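Leucine aminopeptidase 1 (Caenorhabditis elegans, PDB 2HC9) is a zinc-dependent aminopeptidase of the M17 family that releases N-terminal amino acids, preferably leucine, from peptides, and probably acts as a digestive enzyme. Local coordinates at residues H91-E96 with L121-A126; K95-I100 with A128-K133; A215-I220 with V345-E350; I320-G325 with G442-F447. The protein carries 1 engineered substitution. All blocks are in the same frame, centred on the assembly; numbering follows the deposited sequence. Where two conformers were deposited one is given.

Contact 1. Residues H91-E96 with L121-A126; sequences HSIYKE and LSHVAA
Ile93 and His123 make the aromatic part of this contact. The tip methyl CD1 of Ile93 comes down on one face of the His123 imidazole, in a CH-pi contact 3.5 Å from the ring centroid. The approach is 19° off the ring normal, and the methyl is shifted toward the rim. Its nearest ring atom is His123 CG, at 3.4 Å from Ile93 CD1. The two side chains cross at about a right angle, with CD1 leading. CG1 of Ile93 lies anti to the carbonyl carbon (chi1 -64°), and the extended second torsion carries CD1 across to the histidine. The imidazole is also held from outside the pair: His123 NE2 is hydrogen-bonded to the carbonyl O of Thr88, which should limit rotation of the ring under the methyl.

The setting is a pair of helices, 90-97 and 120-128, in the N-terminal domain that belongs to the macro-domain clan. Over the two segments the axes run nearly parallel, 21° apart, and approach to 8.7 Å. No hydrogen bond joins the two segments. Beyond the interface, Ile93 also packs on Val77 of strand 72-77.

The aliphatic part lies closer to the backbones. Ile93 CB faces the methyl of Ala126, with the two CB atoms 4.1 Å apart. Both residues point their CB across the interface.

One further touch is of ring against backbone. Tyr94 CD1 sits 3.9 Å from Ala126 O, which lies at the edge of the phenol ring, near its plane.

Contact 2. Residues K95-I100 with A128-K133; sequences KELKPI and ARTFCK. With SO4 (sulfate ion), chain E.
Two type I beta turns meet here, one from Leu97 to Ile100 at the C-terminal end of helix 90-97, the other from Ala128 to Phe131 at the C-terminal end of helix 120-128. Leu97 and Thr130 touch between them, and their side chains cross at about a right angle. Leu97 CD2 lies 3.4 Å from Thr130 OG1 and is also close to the threonine methyl CG2. That hydroxyl stands between the backbone N and the carbonyl carbon (chi1 68°). It is hydrogen-bonded to the carbonyl O of Ile127, just before the segment, so its polar need is met locally.

Lys98 runs past Thr130 in the opposite direction. Its CD lies 4.1 Å from Thr130 CG2, an aliphatic contact. Farther out, Lys98 CE rests 3.8 Å from Cys132 SG. Bends at chi2 and chi4 bring the ammonium group round to a sulfate ion, probably from the crystallisation liquor. Lys98 NZ donates to sulfate O3 at 3.0 Å and makes a weak bond to sulfate O1. Arg467 also binds this anion, so two basic side chains hold it. A water accepts from Lys98 NZ at 2.9 Å and lies 2.7 Å from Thr130 O, linking the lysine to the second turn.

Leu97 is buried, while Lys98, Thr130 and Cys132 are only partly covered. Leu97 packs on Ile75 of strand 72-77, and Thr130 also touches Tyr94 of helix 90-97. Behind the second turn lies helix 157-178, reached by Ala128 at Ser167 and by Lys133, which forms salt bridges with Glu168 and Glu172.

Contact 3. Residues A215-I220 with V345-E350; sequences AGFGGI and VFYAKE
Phe217 and Tyr347 meet as an oblique aromatic pair. Their ring planes are inclined at 36° and their centroids lie 5.8 Å apart. The contact joins the start of helix 218-224 to helix 337-350 in the catalytic domain of this M17 peptidase. Phe217 occupies the N-cap position of the first of these helices. Just before it, Gly216 ends helix 210-215 in a Schellman motif, with positive phi. The chain thus leaves one helix and enters the next within a few residues, and Phe217 sits at the junction, the centre of an inverse gamma turn.

The tyrosine comes from the last turn of helix 337-350. Its CB points at the other segment, and CG stands anti to the backbone N (chi1 -173°), which sends the ring out from the helix toward the phenylalanine. Phe217 approaches differently. Its CB does not point straight across; CG lies anti to the carbonyl carbon (chi1 -70°), and the ring atoms CZ and CE1 make the touch. The methyl of Ala215 lies at the edge of the same ring, in its plane.

A third ring completes the cluster: Phe233 of strand 232-238 meets Tyr347 edge-to-face and also meets Phe217. Asp343 of helix 337-350 accepts a hydrogen bond from the backbone N of Ile220, a second tie between the two helices. The touch between the segments is narrow. Phe217 CZ lies 3.5 Å from Tyr347 CD1 and 3.9 Å from Tyr347 CE1.

Contact 4. Residues I320-G325 with G442-F447; sequences IKMLSG and GAHIGF
His444 meets both Ser324 and Met322, and the segment that carries it begins at Gly442. The carbonyl O of Gly442 accepts from Ile445 N, closing a type I beta turn, and from Phe447 N at 2.7 Å.

His444 follows, with CG anti to the carbonyl carbon (chi1 -65°) and the ring directed at residues 320-325. Here the loop after helix 433-442 meets the type I turn from Met322 to Gly325, the turn of the hairpin that joins antiparallel strands 319-321 and 327-329 in the catalytic domain. The side chain of Met322 is about 8 Å from that of Arg338, a predicted active-site residue. His444 ND1 shares a hydrogen bond of 2.8 Å with Ser324 OG, which lies at the ring's edge, near its plane. That hydroxyl is also hydrogen-bonded to Lys326 N. The Met322 and His444 side chains cross at about a right angle, and Met322 CG comes within 3.5 Å of His444 CE1. The sulfur is farther off, 5.4 Å from Met322 SD to the ring centroid, in an oblique approach.

Helix 337-350 runs alongside: Ala342 touches His444, and Val345 touches Ile445, the next residue.

Overall arrangement
From the N terminus, contacts 1 and 2 come first, and both start from helix 90-97. Contact 1 closes a loop of 24 residues through strand 108-114. Contact 2 begins on the last residues of that helix and closes just past helix 120-128. The two touch where Tyr94 packs on Arg129. Contacts 3 and 4 follow in the catalytic domain, about 37 to 41 Å away between centres. Contact 3 closes a span of 124 residues, contact 4 one of 116. These two cross: 320-325 lies between 215-220 and 345-350, and 442-447 follows. They touch where Phe346 packs on His444, and tie helix 337-350 to the start of helix 218-224, the turn 322-325 and the loop after helix 433-442.

Contact 1. Residues H91-E96 with L121-A126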
loop_
_atom_site.group_PDB
_atom_site.type_symbol
_atom_site.label_atom_id
_atom_site.label_comp_id
_atom_site.label_asym_id
_atom_site.label_seq_id
_atom_site.Cartn_x
_atom_site.Cartn_y
_atom_site.Cartn_z
ATOM N N HIS A 91 32.131 -0.301 19.552
ATOM C CA HIS A 91 31.418 -0.793 18.364
ATOM C C HIS A 91 32.304 -1.110 17.171
ATOM O O HIS A 91 31.958 -1.995 16.388
ATOM C CB HIS A 91 30.282 0.144 17.957
ATOM C CG HIS A 91 29.308 0.369 19.054
ATOM N ND1 HIS A 91 29.567 1.233 20.094
ATOM C CD2 HIS A 91 28.115 -0.211 19.328
ATOM C CE1 HIS A 91 28.555 1.214 20.938
ATOM N NE2 HIS A 91 27.664 0.347 20.503
ATOM N N SER A 92 33.427 -0.394 17.034
ATOM C CA SER A 92 34.384 -0.641 15.955
ATOM C C SER A 92 34.997 -2.033 16.047
ATOM O O SER A 92 35.281 -2.664 15.028
ATOM C CB SER A 92 35.515 0.399 15.962
ATOM O OG SER A 92 35.029 1.703 15.698
ATOM N N ILE A 93 35.238 -2.496 17.276
ATOM C CA ILE A 93 35.730 -3.891 17.461
ATOM C C ILE A 93 34.698 -4.878 16.930
ATOM O O ILE A 93 35.005 -5.729 16.118
ATOM C CB ILE A 93 36.031 -4.218 18.935
ATOM C CG1 ILE A 93 37.179 -3.315 19.435
ATOM C CG2 ILE A 93 36.370 -5.735 19.098
ATOM C CD1 ILE A 93 37.392 -3.402 20.939
ATOM N N TYR A 94 33.455 -4.723 17.364
ATOM C CA TYR A 94 32.407 -5.610 16.876
ATOM C C TYR A 94 32.304 -5.583 15.356
ATOM O O TYR A 94 32.223 -6.631 14.726
ATOM C CB TYR A 94 31.067 -5.239 17.487
ATOM C CG TYR A 94 29.953 -6.223 17.155
ATOM C CD1 TYR A 94 29.734 -7.344 17.955
ATOM C CD2 TYR A 94 29.126 -6.030 16.047
ATOM C CE1 TYR A 94 28.685 -8.231 17.689
ATOM C CE2 TYR A 94 28.083 -6.935 15.740
ATOM C CZ TYR A 94 27.864 -8.020 16.572
ATOM O OH TYR A 94 26.825 -8.900 16.303
ATOM N N LYS A 95 32.315 -4.388 14.768
ATOM C CA LYS A 95 32.206 -4.266 13.305
ATOM C C LYS A 95 33.279 -5.059 12.543
ATOM O O LYS A 95 33.003 -5.689 11.515
ATOM C CB LYS A 95 32.284 -2.781 12.907
ATOM C CG LYS A 95 32.155 -2.546 11.407
ATOM C CD LYS A 95 32.232 -1.093 11.028
ATOM C CE LYS A 95 33.635 -0.541 11.234
ATOM N NZ LYS A 95 33.638 0.411 12.382
ATOM N N GLU A 96 34.512 -5.005 13.040
ATOM C CA GLU A 96 35.642 -5.645 12.370
ATOM C C GLU A 96 35.739 -7.133 12.692
ATOM O O GLU A 96 36.198 -7.926 11.870
ATOM C CB GLU A 96 36.966 -4.956 12.768
ATOM C CG GLU A 96 37.065 -3.472 12.353
ATOM C CD GLU A 96 36.893 -3.203 10.852
ATOM O OE1 GLU A 96 36.953 -4.130 10.031
ATOM O OE2 GLU A 96 36.727 -2.015 10.492
ATOM N N LEU A 121 36.336 -2.771 29.775
ATOM C CA LEU A 121 35.048 -3.452 29.920
ATOM C C LEU A 121 34.267 -3.498 28.589
ATOM O O LEU A 121 33.767 -4.543 28.187
ATOM C CB LEU A 121 34.215 -2.769 31.011
ATOM C CG LEU A 121 32.898 -3.445 31.395
ATOM C CD1 LEU A 121 32.610 -3.143 32.855
ATOM C CD2 LEU A 121 31.696 -2.981 30.493
ATOM N N SER A 122 34.151 -2.349 27.921
ATOM C CA SER A 122 33.406 -2.284 26.655
ATOM C C SER A 122 34.074 -3.123 25.577
ATOM O O SER A 122 33.388 -3.753 24.752
ATOM C CB SER A 122 33.283 -0.830 26.176
ATOM O OG SER A 122 34.570 -0.313 25.910
ATOM N N HIS A 123 35.418 -3.128 25.573
ATOM C CA HIS A 123 36.161 -3.875 24.554
ATOM C C HIS A 123 35.994 -5.371 24.755
ATOM O O HIS A 123 35.751 -6.114 23.795
ATOM C CB HIS A 123 37.647 -3.494 24.595
ATOM C CG HIS A 123 37.928 -2.143 24.002
ATOM N ND1 HIS A 123 39.175 -1.772 23.534
ATOM C CD2 HIS A 123 37.107 -1.093 23.750
ATOM C CE1 HIS A 123 39.120 -0.535 23.066
ATOM N NE2 HIS A 123 37.878 -0.100 23.183
ATOM N N VAL A 124 36.132 -5.820 26.002
ATOM C CA VAL A 124 35.882 -7.235 26.318
ATOM C C VAL A 124 34.448 -7.650 25.897
ATOM O O VAL A 124 34.262 -8.667 25.230
ATOM C CB VAL A 124 36.152 -7.535 27.808
ATOM C CG1 VAL A 124 35.621 -8.939 28.194
ATOM C CG2 VAL A 124 37.646 -7.415 28.089
ATOM N N ALA A 125 33.461 -6.832 26.262
ATOM C CA ALA A 125 32.066 -7.161 25.959
ATOM C C ALA A 125 31.885 -7.278 24.443
ATOM O O ALA A 125 31.243 -8.223 23.952
ATOM C CB ALA A 125 31.140 -6.095 26.514
ATOM N N ALA A 126 32.447 -6.316 23.706
ATOM C CA ALA A 126 32.334 -6.322 22.244
ATOM C C ALA A 126 32.894 -7.618 21.656
ATOM O O ALA A 126 32.307 -8.166 20.717
ATOM C CB ALA A 126 33.053 -5.112 21.625
#

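Contact 2. Residues K95-I100 with A128-K133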
loop_
_atom_site.group_PDB
_atom_site.type_symbol
_atom_site.label_atom_id
_atom_site.label_comp_id
_atom_site.label_asym_id
_atom_site.label_seq_id
_atom_site.Cartn_x
_atom_site.Cartn_y
_atom_site.Cartn_z
ATOM N N LYS A 95 32.315 -4.388 14.768
ATOM C CA LYS A 95 32.206 -4.266 13.305
ATOM C C LYS A 95 33.279 -5.059 12.543
ATOM O O LYS A 95 33.003 -5.689 11.515
ATOM C CB LYS A 95 32.284 -2.781 12.907
ATOM C CG LYS A 95 32.155 -2.546 11.407
ATOM C CD LYS A 95 32.232 -1.093 11.028
ATOM C CE LYS A 95 33.635 -0.541 11.234
ATOM N NZ LYS A 95 33.638 0.411 12.382
ATOM N N GLU A 96 34.512 -5.005 13.040
ATOM C CA GLU A 96 35.642 -5.645 12.370
ATOM C C GLU A 96 35.739 -7.133 12.692
ATOM O O GLU A 96 36.198 -7.926 11.870
ATOM C CB GLU A 96 36.966 -4.956 12.768
ATOM C CG GLU A 96 37.065 -3.472 12.353
ATOM C CD GLU A 96 36.893 -3.203 10.852
ATOM O OE1 GLU A 96 36.953 -4.130 10.031
ATOM O OE2 GLU A 96 36.727 -2.015 10.492
ATOM N N LEU A 97 35.307 -7.501 13.893
ATOM C CA LEU A 97 35.487 -8.872 14.379
ATOM C C LEU A 97 34.331 -9.800 13.969
ATOM O O LEU A 97 34.546 -10.959 13.625
ATOM C CB LEU A 97 35.670 -8.877 15.899
ATOM C CG LEU A 97 35.827 -10.231 16.631
ATOM C CD1 LEU A 97 37.019 -11.049 16.096
ATOM C CD2 LEU A 97 35.918 -10.034 18.152
ATOM N N LYS A 98 33.099 -9.298 14.026
ATOM C CA LYS A 98 31.930 -10.151 13.759
ATOM C C LYS A 98 32.024 -10.929 12.448
ATOM O O LYS A 98 31.634 -12.096 12.417
ATOM C CB LYS A 98 30.615 -9.336 13.857
ATOM C CG LYS A 98 29.333 -10.145 13.798
ATOM C CD LYS A 98 29.219 -11.094 14.992
ATOM C CE LYS A 98 28.030 -12.033 14.820
ATOM N NZ LYS A 98 28.417 -13.135 13.934
ATOM N N PRO A 99 32.558 -10.316 11.361
ATOM C CA PRO A 99 32.725 -11.087 10.122
ATOM C C PRO A 99 33.742 -12.211 10.136
ATOM O O PRO A 99 33.699 -13.074 9.251
ATOM C CB PRO A 99 33.214 -10.026 9.111
ATOM C CG PRO A 99 32.752 -8.730 9.680
ATOM C CD PRO A 99 32.948 -8.904 11.142
ATOM N N ILE A 100 34.692 -12.177 11.068
ATOM C CA ILE A 100 35.771 -13.148 11.028
ATOM C C ILE A 100 35.261 -14.565 11.269
ATOM O O ILE A 100 34.522 -14.820 12.214
ATOM C CB ILE A 100 36.903 -12.800 11.997
ATOM C CG1 ILE A 100 37.567 -11.487 11.566
ATOM C CG2 ILE A 100 37.937 -13.952 12.071
ATOM C CD1 ILE A 100 38.580 -10.981 12.599
ATOM N N ALA A 128 33.226 -10.587 23.294
ATOM C CA ALA A 128 32.330 -11.637 23.769
ATOM C C ALA A 128 31.088 -11.780 22.887
ATOM O O ALA A 128 30.666 -12.898 22.593
ATOM C CB ALA A 128 31.919 -11.359 25.227
ATOM N N ARG A 129 30.525 -10.653 22.437
ATOM C CA ARG A 129 29.262 -10.660 21.645
ATOM C C ARG A 129 29.420 -11.445 20.340
ATOM O O ARG A 129 28.419 -11.873 19.755
ATOM C CB ARG A 129 28.789 -9.230 21.242
ATOM C CG ARG A 129 28.679 -8.177 22.347
ATOM C CD ARG A 129 28.327 -6.752 21.807
ATOM N NE ARG A 129 28.631 -5.667 22.773
ATOM C CZ ARG A 129 27.934 -5.463 23.899
ATOM N NH1 ARG A 129 28.266 -4.472 24.736
ATOM N NH2 ARG A 129 26.905 -6.256 24.203
ATOM N N THR A 130 30.654 -11.579 19.839
ATOM C CA THR A 130 30.861 -12.211 18.532
ATOM C C THR A 130 30.930 -13.734 18.644
ATOM O O THR A 130 31.032 -14.414 17.631
ATOM C CB THR A 130 32.162 -11.731 17.839
ATOM O OG1 THR A 130 33.304 -12.213 18.576
ATOM C CG2 THR A 130 32.179 -10.171 17.684
ATOM N N PHE A 131 30.917 -14.263 19.874
ATOM C CA PHE A 131 30.900 -15.715 20.083
ATOM C C PHE A 131 29.481 -16.202 20.317
ATOM O O PHE A 131 29.030 -16.340 21.465
ATOM C CB PHE A 131 31.911 -16.146 21.163
ATOM C CG PHE A 131 33.337 -16.021 20.671
ATOM C CD1 PHE A 131 33.872 -16.988 19.832
ATOM C CD2 PHE A 131 34.062 -14.880 20.924
ATOM C CE1 PHE A 131 35.155 -16.848 19.306
ATOM C CE2 PHE A 131 35.354 -14.722 20.407
ATOM C CZ PHE A 131 35.897 -15.703 19.603
ATOM N N CYS A 132 28.749 -16.364 19.214
ATOM C CA CYS A 132 27.301 -16.619 19.312
ATOM C C CYS A 132 27.092 -18.061 19.765
ATOM O O CYS A 132 27.521 -18.998 19.090
ATOM C CB CYS A 132 26.630 -16.387 17.943
ATOM S SG CYS A 132 26.996 -14.758 17.259
ATOM N N LYS A 133 26.434 -18.240 20.901
ATOM C CA LYS A 133 26.197 -19.587 21.436
ATOM C C LYS A 133 25.253 -20.373 20.547
ATOM O O LYS A 133 25.435 -21.576 20.351
ATOM C CB LYS A 133 25.626 -19.515 22.862
ATOM C CG LYS A 133 26.640 -19.046 23.887
ATOM C CD LYS A 133 26.123 -19.259 25.301
ATOM C CE LYS A 133 27.223 -18.924 26.328
ATOM N NZ LYS A 133 26.819 -19.520 27.650
HETATM S S SO4 E . 27.161 -16.244 12.868
HETATM O O1 SO4 E . 28.490 -16.009 13.444
HETATM O O2 SO4 E . 26.653 -17.550 13.295
HETATM O O3 SO4 E . 26.273 -15.151 13.308
HETATM O O4 SO4 E . 27.200 -16.267 11.406
HETATM O O HOH W 1 30.941 -14.037 14.973
#

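Contact 3. Residues A215-I220 with V345-E350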
loop_
_atom_site.group_PDB
_atom_site.type_symbol
_atom_site.label_atom_id
_atom_site.label_comp_id
_atom_site.label_asym_id
_atom_site.label_seq_id
_atom_site.Cartn_x
_atom_site.Cartn_y
_atom_site.Cartn_z
ATOM N N ALA A 215 -4.671 -12.772 40.659
ATOM C CA ALA A 215 -3.872 -11.803 41.427
ATOM C C ALA A 215 -3.972 -10.358 40.912
ATOM O O ALA A 215 -3.399 -9.431 41.516
ATOM C CB ALA A 215 -2.381 -12.236 41.483
ATOM N N GLY A 216 -4.666 -10.173 39.794
ATOM C CA GLY A 216 -4.956 -8.848 39.276
ATOM C C GLY A 216 -3.953 -8.342 38.252
ATOM O O GLY A 216 -3.967 -7.163 37.938
ATOM N N PHE A 217 -3.076 -9.217 37.738
ATOM C CA PHE A 217 -2.098 -8.817 36.726
ATOM C C PHE A 217 -2.773 -8.779 35.344
ATOM O O PHE A 217 -2.449 -9.594 34.460
ATOM C CB PHE A 217 -0.917 -9.796 36.658
ATOM C CG PHE A 217 0.013 -9.745 37.861
ATOM C CD1 PHE A 217 1.224 -9.068 37.788
ATOM C CD2 PHE A 217 -0.291 -10.448 39.026
ATOM C CE1 PHE A 217 2.103 -9.059 38.882
ATOM C CE2 PHE A 217 0.575 -10.427 40.126
ATOM C CZ PHE A 217 1.765 -9.732 40.052
ATOM N N GLY A 218 -3.674 -7.821 35.144
ATOM C CA GLY A 218 -4.485 -7.822 33.926
ATOM C C GLY A 218 -3.654 -7.630 32.666
ATOM O O GLY A 218 -3.955 -8.223 31.628
ATOM N N GLY A 219 -2.610 -6.797 32.746
ATOM C CA GLY A 219 -1.742 -6.577 31.594
ATOM C C GLY A 219 -1.034 -7.854 31.192
ATOM O O GLY A 219 -1.110 -8.263 30.035
ATOM N N ILE A 220 -0.333 -8.476 32.140
ATOM C CA ILE A 220 0.454 -9.684 31.827
ATOM C C ILE A 220 -0.490 -10.808 31.374
ATOM O O ILE A 220 -0.234 -11.461 30.367
ATOM C CB ILE A 220 1.291 -10.143 33.032
ATOM C CG1 ILE A 220 2.125 -8.947 33.532
ATOM C CG2 ILE A 220 2.195 -11.324 32.632
ATOM C CD1 ILE A 220 3.207 -9.351 34.595
ATOM N N VAL A 345 6.110 -2.784 36.712
ATOM C CA VAL A 345 6.591 -1.596 37.390
ATOM C C VAL A 345 5.703 -1.260 38.619
ATOM O O VAL A 345 6.196 -0.881 39.688
ATOM C CB VAL A 345 6.709 -0.429 36.369
ATOM C CG1 VAL A 345 6.889 0.861 37.052
ATOM C CG2 VAL A 345 7.886 -0.655 35.409
ATOM N N PHE A 346 4.397 -1.425 38.473
ATOM C CA PHE A 346 3.513 -1.261 39.625
ATOM C C PHE A 346 3.828 -2.266 40.745
ATOM O O PHE A 346 3.935 -1.916 41.927
ATOM C CB PHE A 346 2.036 -1.369 39.237
ATOM C CG PHE A 346 1.115 -1.078 40.386
ATOM C CD1 PHE A 346 0.834 0.248 40.741
ATOM C CD2 PHE A 346 0.559 -2.117 41.138
ATOM C CE1 PHE A 346 -0.024 0.522 41.834
ATOM C CE2 PHE A 346 -0.262 -1.857 42.240
ATOM C CZ PHE A 346 -0.569 -0.525 42.577
ATOM N N TYR A 347 4.002 -3.514 40.369
ATOM C CA TYR A 347 4.430 -4.524 41.338
ATOM C C TYR A 347 5.725 -4.135 42.049
ATOM O O TYR A 347 5.823 -4.262 43.287
ATOM C CB TYR A 347 4.595 -5.881 40.652
ATOM C CG TYR A 347 4.883 -7.024 41.610
ATOM C CD1 TYR A 347 3.844 -7.781 42.139
ATOM C CD2 TYR A 347 6.198 -7.335 41.988
ATOM C CE1 TYR A 347 4.102 -8.865 43.000
ATOM C CE2 TYR A 347 6.459 -8.406 42.853
ATOM C CZ TYR A 347 5.419 -9.157 43.337
ATOM O OH TYR A 347 5.702 -10.214 44.180
ATOM N N ALA A 348 6.723 -3.685 41.285
ATOM C CA ALA A 348 8.006 -3.296 41.866
ATOM C C ALA A 348 7.818 -2.179 42.877
ATOM O O ALA A 348 8.433 -2.211 43.943
ATOM C CB ALA A 348 9.001 -2.857 40.777
ATOM N N LYS A 349 6.969 -1.205 42.553
ATOM C CA LYS A 349 6.714 -0.091 43.484
ATOM C C LYS A 349 5.942 -0.560 44.706
ATOM O O LYS A 349 6.380 -0.350 45.821
ATOM C CB LYS A 349 5.930 1.055 42.816
ATOM C CG LYS A 349 5.674 2.216 43.792
ATOM C CD LYS A 349 4.858 3.332 43.152
ATOM C CE LYS A 349 4.676 4.478 44.176
ATOM N NZ LYS A 349 3.859 5.559 43.625
ATOM N N GLU A 350 4.786 -1.186 44.462
ATOM C CA GLU A 350 3.770 -1.453 45.486
ATOM C C GLU A 350 4.159 -2.628 46.386
ATOM O O GLU A 350 4.078 -2.532 47.614
ATOM C CB GLU A 350 2.400 -1.701 44.820
ATOM C CG GLU A 350 1.284 -2.271 45.709
ATOM C CD GLU A 350 0.732 -1.272 46.722
ATOM O OE1 GLU A 350 0.142 -1.717 47.736
ATOM O OE2 GLU A 350 0.882 -0.049 46.519
#

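Contact 4. Residues I320-G325 with G442-F447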
loop_
_atom_site.group_PDB
_atom_site.type_symbol
_atom_site.label_atom_id
_atom_site.label_comp_id
_atom_site.label_asym_id
_atom_site.label_seq_id
_atom_site.Cartn_x
_atom_site.Cartn_y
_atom_site.Cartn_z
ATOM N N ILE A 320 -9.334 -3.520 29.853
ATOM C CA ILE A 320 -8.875 -4.388 30.948
ATOM C C ILE A 320 -8.488 -3.567 32.193
ATOM O O ILE A 320 -8.212 -2.363 32.094
ATOM C CB ILE A 320 -7.684 -5.293 30.468
ATOM C CG1 ILE A 320 -6.458 -4.431 30.077
ATOM C CG2 ILE A 320 -8.193 -6.236 29.349
ATOM C CD1 ILE A 320 -5.182 -5.263 29.888
ATOM N N LYS A 321 -8.477 -4.228 33.353
ATOM C CA LYS A 321 -8.022 -3.590 34.592
ATOM C C LYS A 321 -6.611 -4.097 34.900
ATOM O O LYS A 321 -6.359 -5.320 34.971
ATOM C CB LYS A 321 -8.993 -3.891 35.745
ATOM C CG LYS A 321 -8.612 -3.181 37.065
ATOM C CD LYS A 321 -9.740 -3.252 38.114
ATOM C CE LYS A 321 -10.721 -2.090 37.858
ATOM N NZ LYS A 321 -11.757 -1.866 38.921
ATOM N N MET A 322 -5.706 -3.148 35.064
ATOM C CA MET A 322 -4.281 -3.419 35.251
ATOM C C MET A 322 -4.033 -3.753 36.733
ATOM O O MET A 322 -4.926 -3.569 37.578
ATOM C CB MET A 322 -3.480 -2.175 34.857
ATOM C CG MET A 322 -3.798 -1.659 33.454
ATOM S SD MET A 322 -3.560 -2.894 32.150
ATOM C CE MET A 322 -1.792 -2.971 32.109
ATOM N N LEU A 323 -2.831 -4.234 37.046
ATOM C CA LEU A 323 -2.485 -4.507 38.456
ATOM C C LEU A 323 -2.701 -3.252 39.337
ATOM O O LEU A 323 -3.099 -3.352 40.502
ATOM C CB LEU A 323 -1.041 -4.989 38.556
ATOM C CG LEU A 323 -0.586 -5.460 39.940
ATOM C CD1 LEU A 323 -1.428 -6.669 40.422
ATOM C CD2 LEU A 323 0.942 -5.779 39.932
ATOM N N SER A 324 -2.479 -2.080 38.753
ATOM C CA SER A 324 -2.592 -0.778 39.451
ATOM C C SER A 324 -4.036 -0.456 39.871
ATOM O O SER A 324 -4.262 0.461 40.681
ATOM C CB SER A 324 -2.086 0.336 38.532
ATOM O OG SER A 324 -2.975 0.499 37.429
ATOM N N GLY A 325 -4.989 -1.185 39.302
ATOM C CA GLY A 325 -6.405 -0.873 39.484
ATOM C C GLY A 325 -6.950 0.059 38.408
ATOM O O GLY A 325 -8.164 0.227 38.312
ATOM N N GLY A 442 4.474 4.388 32.722
ATOM C CA GLY A 442 4.596 5.271 33.892
ATOM C C GLY A 442 3.281 5.775 34.454
ATOM O O GLY A 442 3.201 6.128 35.628
ATOM N N ALA A 443 2.238 5.801 33.629
ATOM C CA ALA A 443 0.919 6.257 34.081
ATOM C C ALA A 443 0.360 5.407 35.233
ATOM O O ALA A 443 -0.573 5.812 35.915
ATOM C CB ALA A 443 -0.079 6.276 32.887
ATOM N N HIS A 444 0.926 4.221 35.439
ATOM C CA HIS A 444 0.448 3.311 36.477
ATOM C C HIS A 444 1.254 3.412 37.769
ATOM O O HIS A 444 0.898 2.787 38.783
ATOM C CB HIS A 444 0.415 1.880 35.915
ATOM C CG HIS A 444 -0.593 1.746 34.812
ATOM N ND1 HIS A 444 -1.926 1.499 35.063
ATOM C CD2 HIS A 444 -0.505 2.033 33.492
ATOM C CE1 HIS A 444 -2.604 1.562 33.930
ATOM N NE2 HIS A 444 -1.767 1.891 32.959
ATOM N N ILE A 445 2.300 4.241 37.735
ATOM C CA ILE A 445 3.040 4.638 38.948
ATOM C C ILE A 445 3.247 6.165 39.071
ATOM O O ILE A 445 4.296 6.619 39.522
ATOM C CB ILE A 445 4.404 3.877 39.044
ATOM C CG1 ILE A 445 5.252 4.070 37.766
ATOM C CG2 ILE A 445 4.176 2.368 39.336
ATOM C CD1 ILE A 445 6.779 3.977 38.065
ATOM N N GLY A 446 2.246 6.954 38.663
ATOM C CA GLY A 446 2.311 8.410 38.808
ATOM C C GLY A 446 3.516 9.007 38.122
ATOM O O GLY A 446 4.084 10.001 38.590
ATOM N N PHE A 447 3.929 8.374 37.025
ATOM C CA PHE A 447 5.092 8.804 36.243
ATOM C C PHE A 447 6.380 8.864 37.073
ATOM O O PHE A 447 7.285 9.635 36.765
ATOM C CB PHE A 447 4.814 10.115 35.490
ATOM C CG PHE A 447 3.582 10.048 34.637
ATOM C CD1 PHE A 447 3.583 9.297 33.455
ATOM C CD2 PHE A 447 2.415 10.714 35.020
ATOM C CE1 PHE A 447 2.392 9.199 32.662
ATOM C CE2 PHE A 447 1.233 10.621 34.234
ATOM C CZ PHE A 447 1.239 9.868 33.063
#